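Pyocin-S2 (Pseudomonas aeruginosa, PDB 5ODW) kills sensitive bacteria by breaking down their chromosomal DNA and blocking lipid synthesis, and is represented here by its N-terminal part, which lacks the C-terminal nuclease domain. Local coordinates at residues A108-K113 and A174-L179; K115-I120 and Y167-Y172. All coordinates share one frame; numbering follows the deposited sequence.

Contact 1 of 2, residues A108-K113 and A174-L179; sequences ALMDAK and AQIAIL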
ATOM      1  N   ALA C 108      41.633  -5.560  48.031  1.00 40.29           N
ATOM      2  CA  ALA C 108      41.988  -5.323  46.630  1.00 40.06           C
ATOM      3  C   ALA C 108      40.914  -5.880  45.741  1.00 45.82           C
ATOM      4  O   ALA C 108      40.557  -5.226  44.749  1.00 46.71           O
ATOM      5  CB  ALA C 108      43.326  -5.958  46.293  1.00 40.23           C
ATOM      6  N   LEU C 109      40.367  -7.071  46.115  1.00 41.86           N
ATOM      7  CA  LEU C 109      39.280  -7.722  45.382  1.00 41.51           C
ATOM      8  C   LEU C 109      38.007  -6.913  45.526  1.00 49.58           C
ATOM      9  O   LEU C 109      37.346  -6.661  44.525  1.00 49.42           O
ATOM     10  CB  LEU C 109      39.054  -9.170  45.843  1.00 40.07           C
ATOM     11  CG  LEU C 109      38.142 -10.026  44.951  1.00 43.19           C
ATOM     12  CD1 LEU C 109      38.712 -10.194  43.538  1.00 42.02           C
ATOM     13  CD2 LEU C 109      37.877 -11.381  45.590  1.00 45.49           C
ATOM     14  N   MET C 110      37.697  -6.476  46.767  1.00 48.51           N
ATOM     15  CA  MET C 110      36.546  -5.653  47.112  1.00 49.62           C
ATOM     16  C   MET C 110      36.544  -4.376  46.275  1.00 55.37           C
ATOM     17  O   MET C 110      35.528  -4.081  45.640  1.00 55.37           O
ATOM     18  CB  MET C 110      36.589  -5.300  48.606  1.00 52.95           C
ATOM     19  CG  MET C 110      35.225  -5.078  49.218  1.00 57.67           C
ATOM     20  SD  MET C 110      35.265  -4.096  50.743  1.00 63.58           S
ATOM     21  CE  MET C 110      36.033  -5.249  51.879  1.00 59.02           C
ATOM     22  N   ASP C 111      37.672  -3.679  46.237  1.00 53.55           N
ATOM     23  CA  ASP C 111      37.797  -2.448  45.471  1.00 55.16           C
ATOM     24  C   ASP C 111      37.608  -2.678  43.974  1.00 57.57           C
ATOM     25  O   ASP C 111      36.999  -1.862  43.290  1.00 56.83           O
ATOM     26  CB  ASP C 111      39.149  -1.787  45.742  1.00 58.47           C
ATOM     27  CG  ASP C 111      39.229  -1.173  47.124  1.00 71.59           C
ATOM     28  OD1 ASP C 111      38.219  -1.210  47.853  1.00 72.06           O
ATOM     29  OD2 ASP C 111      40.301  -0.651  47.482  1.00 79.43           O
ATOM     30  N   ALA C 112      38.146  -3.782  43.465  1.00 52.13           N
ATOM     31  CA  ALA C 112      38.023  -4.107  42.048  1.00 51.01           C
ATOM     32  C   ALA C 112      36.560  -4.300  41.684  1.00 52.32           C
ATOM     33  O   ALA C 112      36.099  -3.867  40.634  1.00 51.69           O
ATOM     34  CB  ALA C 112      38.817  -5.361  41.730  1.00 50.88           C
ATOM     35  N   LYS C 113      35.841  -4.968  42.573  1.00 47.07           N
ATOM     36  CA  LYS C 113      34.409  -5.230  42.418  1.00 46.06           C
ATOM     37  C   LYS C 113      33.602  -3.957  42.578  1.00 52.14           C
ATOM     38  O   LYS C 113      32.599  -3.761  41.881  1.00 51.45           O
ATOM     39  CB  LYS C 113      33.938  -6.328  43.383  1.00 46.04           C
ATOM     40  CG  LYS C 113      34.534  -7.671  43.007  1.00 42.57           C
ATOM     41  CD  LYS C 113      33.897  -8.856  43.678  1.00 47.40           C
ATOM     42  CE  LYS C 113      34.517 -10.138  43.169  1.00 53.70           C
ATOM     43  NZ  LYS C 113      34.308 -10.310  41.706  1.00 60.24           N
ATOM     44  N   ALA C 174      26.377  -7.916  46.130  1.00 47.15           N
ATOM     45  CA  ALA C 174      26.343  -8.978  47.140  1.00 46.98           C
ATOM     46  C   ALA C 174      27.743  -9.479  47.524  1.00 49.70           C
ATOM     47  O   ALA C 174      27.966  -9.825  48.690  1.00 49.80           O
ATOM     48  CB  ALA C 174      25.502 -10.134  46.641  1.00 47.23           C
ATOM     49  N   GLN C 175      28.676  -9.532  46.539  1.00 43.64           N
ATOM     50  CA  GLN C 175      30.064  -9.961  46.736  1.00 42.33           C
ATOM     51  C   GLN C 175      30.821  -9.009  47.647  1.00 47.55           C
ATOM     52  O   GLN C 175      31.639  -9.466  48.445  1.00 47.00           O
ATOM     53  CB  GLN C 175      30.799 -10.122  45.400  1.00 42.39           C
ATOM     54  CG  GLN C 175      30.485 -11.440  44.697  1.00 45.01           C
ATOM     55  CD  GLN C 175      31.312 -11.670  43.462  1.00 49.14           C
ATOM     56  OE1 GLN C 175      31.986 -12.685  43.332  1.00 45.61           O
ATOM     57  NE2 GLN C 175      31.245 -10.765  42.504  1.00 36.62           N
ATOM     58  N   ILE C 176      30.539  -7.684  47.537  1.00 45.29           N
ATOM     59  CA  ILE C 176      31.141  -6.635  48.374  1.00 45.33           C
ATOM     60  C   ILE C 176      30.707  -6.847  49.839  1.00 50.74           C
ATOM     61  O   ILE C 176      31.543  -6.737  50.736  1.00 51.41           O
ATOM     62  CB  ILE C 176      30.867  -5.196  47.829  1.00 48.19           C
ATOM     63  CG1 ILE C 176      31.504  -5.015  46.430  1.00 46.52           C
ATOM     64  CG2 ILE C 176      31.421  -4.132  48.800  1.00 50.51           C
ATOM     65  CD1 ILE C 176      30.959  -3.953  45.606  1.00 43.88           C
ATOM     66  N   ALA C 177      29.425  -7.218  50.061  1.00 46.87           N
ATOM     67  CA  ALA C 177      28.866  -7.524  51.379  1.00 47.48           C
ATOM     68  C   ALA C 177      29.615  -8.702  52.012  1.00 50.41           C
ATOM     69  O   ALA C 177      29.965  -8.639  53.199  1.00 51.64           O
ATOM     70  CB  ALA C 177      27.386  -7.849  51.256  1.00 48.86           C
ATOM     71  N   ILE C 178      29.896  -9.751  51.201  1.00 44.20           N
ATOM     72  CA  ILE C 178      30.639 -10.955  51.612  1.00 42.82           C
ATOM     73  C   ILE C 178      32.079 -10.584  51.979  1.00 49.60           C
ATOM     74  O   ILE C 178      32.590 -11.082  52.984  1.00 50.86           O
ATOM     75  CB  ILE C 178      30.593 -12.115  50.555  1.00 43.18           C
ATOM     76  CG1 ILE C 178      29.146 -12.576  50.264  1.00 42.57           C
ATOM     77  CG2 ILE C 178      31.459 -13.278  51.015  1.00 42.55           C
ATOM     78  CD1 ILE C 178      29.003 -13.641  49.233  1.00 40.36           C
ATOM     79  N   LEU C 179      32.724  -9.725  51.159  1.00 46.77           N
ATOM     80  CA  LEU C 179      34.105  -9.292  51.366  1.00 47.03           C
ATOM     81  C   LEU C 179      34.245  -8.327  52.534  1.00 53.97           C
ATOM     82  O   LEU C 179      35.281  -8.357  53.182  1.00 54.86           O
ATOM     83  CB  LEU C 179      34.739  -8.726  50.085  1.00 46.73           C
ATOM     84  CG  LEU C 179      35.015  -9.746  48.975  1.00 50.63           C
ATOM     85  CD1 LEU C 179      35.057  -9.083  47.612  1.00 50.21           C
ATOM     86  CD2 LEU C 179      36.290 -10.524  49.241  1.00 53.52           C
TER

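Contact 2 of 2, residues K115-I120 and Y167-Y172; sequences KSLKAI and YSADIY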
ATOM      1  N   LYS C 115      34.744  -0.879  41.798  1.00 48.37           N
ATOM      2  CA  LYS C 115      35.039  -0.117  40.577  1.00 48.26           C
ATOM      3  C   LYS C 115      34.123  -0.593  39.467  1.00 52.90           C
ATOM      4  O   LYS C 115      33.469   0.240  38.834  1.00 52.69           O
ATOM      5  CB  LYS C 115      36.510  -0.319  40.173  1.00 49.45           C
ATOM      6  CG  LYS C 115      37.019   0.702  39.189  1.00 55.46           C
ATOM      7  CD  LYS C 115      38.302   1.302  39.694  1.00 64.92           C
ATOM      8  CE  LYS C 115      38.980   2.160  38.660  1.00 71.28           C
ATOM      9  NZ  LYS C 115      40.365   2.528  39.074  1.00 73.99           N
ATOM     10  N   SER C 116      34.058  -1.949  39.259  1.00 49.13           N
ATOM     11  CA  SER C 116      33.226  -2.637  38.264  1.00 47.49           C
ATOM     12  C   SER C 116      31.749  -2.302  38.479  1.00 53.31           C
ATOM     13  O   SER C 116      31.081  -1.950  37.510  1.00 52.75           O
ATOM     14  CB  SER C 116      33.429  -4.148  38.332  1.00 47.27           C
ATOM     15  OG  SER C 116      34.797  -4.509  38.324  1.00 54.18           O
ATOM     16  N   LEU C 117      31.254  -2.379  39.750  1.00 50.75           N
ATOM     17  CA  LEU C 117      29.873  -2.064  40.137  1.00 50.60           C
ATOM     18  C   LEU C 117      29.576  -0.588  39.886  1.00 59.50           C
ATOM     19  O   LEU C 117      28.499  -0.279  39.368  1.00 59.89           O
ATOM     20  CB  LEU C 117      29.610  -2.441  41.615  1.00 49.98           C
ATOM     21  CG  LEU C 117      28.250  -2.086  42.222  1.00 53.85           C
ATOM     22  CD1 LEU C 117      27.152  -2.986  41.704  1.00 52.33           C
ATOM     23  CD2 LEU C 117      28.293  -2.197  43.711  1.00 56.72           C
ATOM     24  N   LYS C 118      30.542   0.317  40.227  1.00 59.03           N
ATOM     25  CA  LYS C 118      30.436   1.769  40.015  1.00 61.09           C
ATOM     26  C   LYS C 118      30.402   2.108  38.506  1.00 66.21           C
ATOM     27  O   LYS C 118      29.685   3.024  38.124  1.00 67.61           O
ATOM     28  CB  LYS C 118      31.573   2.533  40.735  1.00 64.68           C
ATOM     29  CG  LYS C 118      31.496   4.066  40.644  1.00 77.37           C
ATOM     30  CD  LYS C 118      32.347   4.775  41.707  1.00 92.35           C
ATOM     31  CE  LYS C 118      32.476   6.273  41.513  1.00104.82           C
ATOM     32  NZ  LYS C 118      31.222   7.018  41.833  1.00112.40           N
ATOM     33  N   ALA C 119      31.152   1.360  37.658  1.00 61.14           N
ATOM     34  CA  ALA C 119      31.189   1.556  36.202  1.00 60.16           C
ATOM     35  C   ALA C 119      29.824   1.273  35.562  1.00 62.46           C
ATOM     36  O   ALA C 119      29.441   1.966  34.614  1.00 62.76           O
ATOM     37  CB  ALA C 119      32.261   0.673  35.579  1.00 60.01           C
ATOM     38  N   ILE C 120      29.096   0.255  36.086  1.00 57.24           N
ATOM     39  CA  ILE C 120      27.763  -0.150  35.631  1.00 55.98           C
ATOM     40  C   ILE C 120      26.761   0.888  36.149  1.00 62.90           C
ATOM     41  O   ILE C 120      25.980   1.424  35.363  1.00 62.91           O
ATOM     42  CB  ILE C 120      27.395  -1.615  36.077  1.00 56.78           C
ATOM     43  CG1 ILE C 120      28.407  -2.646  35.551  1.00 56.04           C
ATOM     44  CG2 ILE C 120      25.965  -2.005  35.656  1.00 55.41           C
ATOM     45  CD1 ILE C 120      28.364  -4.012  36.271  1.00 64.23           C
ATOM     46  N   TYR C 167      22.478  -8.390  36.019  1.00 39.93           N
ATOM     47  CA  TYR C 167      22.751  -9.559  36.830  1.00 40.81           C
ATOM     48  C   TYR C 167      24.170  -9.510  37.391  1.00 48.13           C
ATOM     49  O   TYR C 167      24.391 -10.046  38.475  1.00 50.26           O
ATOM     50  CB  TYR C 167      22.490 -10.863  36.037  1.00 41.23           C
ATOM     51  CG  TYR C 167      21.030 -11.147  35.733  1.00 42.13           C
ATOM     52  CD1 TYR C 167      20.025 -10.778  36.625  1.00 45.18           C
ATOM     53  CD2 TYR C 167      20.658 -11.829  34.580  1.00 41.75           C
ATOM     54  CE1 TYR C 167      18.683 -11.030  36.349  1.00 46.27           C
ATOM     55  CE2 TYR C 167      19.317 -12.092  34.296  1.00 42.65           C
ATOM     56  CZ  TYR C 167      18.335 -11.689  35.184  1.00 49.17           C
ATOM     57  OH  TYR C 167      17.017 -11.932  34.928  1.00 48.88           O
ATOM     58  N   SER C 168      25.133  -8.871  36.674  1.00 44.15           N
ATOM     59  CA  SER C 168      26.511  -8.722  37.165  1.00 43.22           C
ATOM     60  C   SER C 168      26.522  -7.716  38.308  1.00 49.47           C
ATOM     61  O   SER C 168      27.199  -7.949  39.302  1.00 51.45           O
ATOM     62  CB  SER C 168      27.464  -8.290  36.056  1.00 43.20           C
ATOM     63  OG  SER C 168      27.710  -9.387  35.194  1.00 45.00           O
ATOM     64  N   ALA C 169      25.711  -6.650  38.208  1.00 45.19           N
ATOM     65  CA  ALA C 169      25.575  -5.636  39.249  1.00 46.04           C
ATOM     66  C   ALA C 169      24.913  -6.203  40.496  1.00 49.34           C
ATOM     67  O   ALA C 169      25.247  -5.774  41.588  1.00 50.78           O
ATOM     68  CB  ALA C 169      24.773  -4.452  38.732  1.00 47.76           C
ATOM     69  N   ASP C 170      23.987  -7.157  40.347  1.00 44.88           N
ATOM     70  CA  ASP C 170      23.337  -7.782  41.498  1.00 45.63           C
ATOM     71  C   ASP C 170      24.378  -8.608  42.302  1.00 47.67           C
ATOM     72  O   ASP C 170      24.505  -8.444  43.520  1.00 47.41           O
ATOM     73  CB  ASP C 170      22.128  -8.645  41.047  1.00 47.75           C
ATOM     74  CG  ASP C 170      21.244  -9.133  42.195  1.00 64.09           C
ATOM     75  OD1 ASP C 170      20.745  -8.280  42.974  1.00 65.11           O
ATOM     76  OD2 ASP C 170      21.034 -10.365  42.304  1.00 73.60           O
ATOM     77  N   ILE C 171      25.144  -9.445  41.584  1.00 42.97           N
ATOM     78  CA  ILE C 171      26.212 -10.302  42.091  1.00 42.96           C
ATOM     79  C   ILE C 171      27.319  -9.453  42.772  1.00 48.37           C
ATOM     80  O   ILE C 171      27.591  -9.667  43.954  1.00 48.70           O
ATOM     81  CB  ILE C 171      26.742 -11.239  40.951  1.00 44.89           C
ATOM     82  CG1 ILE C 171      25.643 -12.202  40.394  1.00 44.58           C
ATOM     83  CG2 ILE C 171      28.001 -12.002  41.363  1.00 45.31           C
ATOM     84  CD1 ILE C 171      24.865 -13.105  41.415  1.00 50.62           C
ATOM     85  N   TYR C 172      27.913  -8.478  42.039  1.00 45.62           N
ATOM     86  CA  TYR C 172      28.953  -7.560  42.537  1.00 46.20           C
ATOM     87  C   TYR C 172      28.541  -6.872  43.856  1.00 52.80           C
ATOM     88  O   TYR C 172      29.350  -6.856  44.782  1.00 55.23           O
ATOM     89  CB  TYR C 172      29.308  -6.482  41.493  1.00 47.17           C
ATOM     90  CG  TYR C 172      30.102  -6.921  40.273  1.00 47.54           C
ATOM     91  CD1 TYR C 172      31.261  -7.685  40.408  1.00 49.42           C
ATOM     92  CD2 TYR C 172      29.806  -6.415  39.009  1.00 47.56           C
ATOM     93  CE1 TYR C 172      32.040  -8.022  39.300  1.00 49.96           C
ATOM     94  CE2 TYR C 172      30.572  -6.749  37.894  1.00 47.81           C
ATOM     95  CZ  TYR C 172      31.688  -7.554  38.042  1.00 53.78           C
ATOM     96  OH  TYR C 172      32.455  -7.859  36.941  1.00 50.62           O
TER

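Contact 1 of 2, residues A108-K113 and A174-L179
L179 sets its two methyls against L109 and M110. Its CD2 meets CD2 of L109 at 4.1 Å, the two leucine side chains crossing at about a right angle, while its CD1 lies over the backbone of M110, 3.8 Å from the CA of that residue. M110 runs past L179 in the opposite direction: M110 CG comes to 3.8 Å from L179 CB, and a bend at chi3 (-70°) carries the methyl CE on to the L179 carbonyl, 3.5 Å from its O. CG of M110 also touches CG2 of I176 at 3.9 Å, this time with the side chains crossed. One turn further along, K113 touches I176 with its CB, against CG1, and its outer methylenes cross Q175 at about a right angle, CD of K113 being 3.8 Å from CB of Q175. A bend at the last torsion (chi4 -61°) turns the ammonium out of the line of the chain, beside the Q175 side chain, where E79 is a long, weak ionic partner. This is antiparallel helix-helix packing in the helical N-terminal part of the toxin: the segments run at 160°, their axes approach to 9.5 Å, and the CA atoms of M110 and I176 are the nearest pair, 5.6 Å apart. Helix 72-86 packs along one flank of this seam between helices 96-121 and 153-204: its L83 touches L109, E75 and E79 meet Q175, and T76 reaches I178.

Contact 2 of 2, residues K115-I120 and Y167-Y172
The ring of Y172 carries S116 on one face and I120 at its edge. CB of S116 stands 4.1 Å from the centroid of the Y172 ring and 21° off its normal, a CH-pi contact displaced toward the hydroxyl-bearing rim; S116 OG hydrogen-bonds to O of A112, one turn back on its own helix. CD1 of I120 approaches near the ring plane, 3.9 Å from CE2 of Y172, the two side chains crossing at about a right angle. With CG anti to the tyrosine's own carbonyl carbon (chi1 -72°), the ring is placed against S116 and I120. At its root, CB of Y172 meets CB of L117 at 4.1 Å. One turn back along helix 153-204, the small side chain of A169 lets two larger ones close in: its CB is 4.1 Å from I120 CG2 and equally far from L117 CD1. That leucine methyl also rests on the backbone, 3.4 Å from O of A169. The segments belong to the antiparallel packing of helix 96-121 on the long helix 153-204, inclined at 141°, and their axes approach to 9.5 Å. The loop residue D22 touches I120 and S168, S168 OG accepts a hydrogen bond from N of I24 in strand 24-26, and helix 47-70 packs against D170 and I171.

Overall arrangement
Contacts 1 and 2 are successive stations along one antiparallel pair, helix 96-121 against the long helix 153-204, with centres 10 Å apart. As the first helix advances from 108-113 to 115-120, the second is read backwards from 174-179 to 167-172. The two patches join directly: CD1 of I176 in contact 1 packs 3.7 Å from CD2 of L117 in contact 2, and NZ of K113 lies 4.0 Å from CE1 of Y172. Contact 2 is nearer the centre of the chain, about 5 Å away against 11 Å for contact 1, both measured between centres. Both are structural packing within the N-terminal part of the toxin, which does not include the nuclease active site.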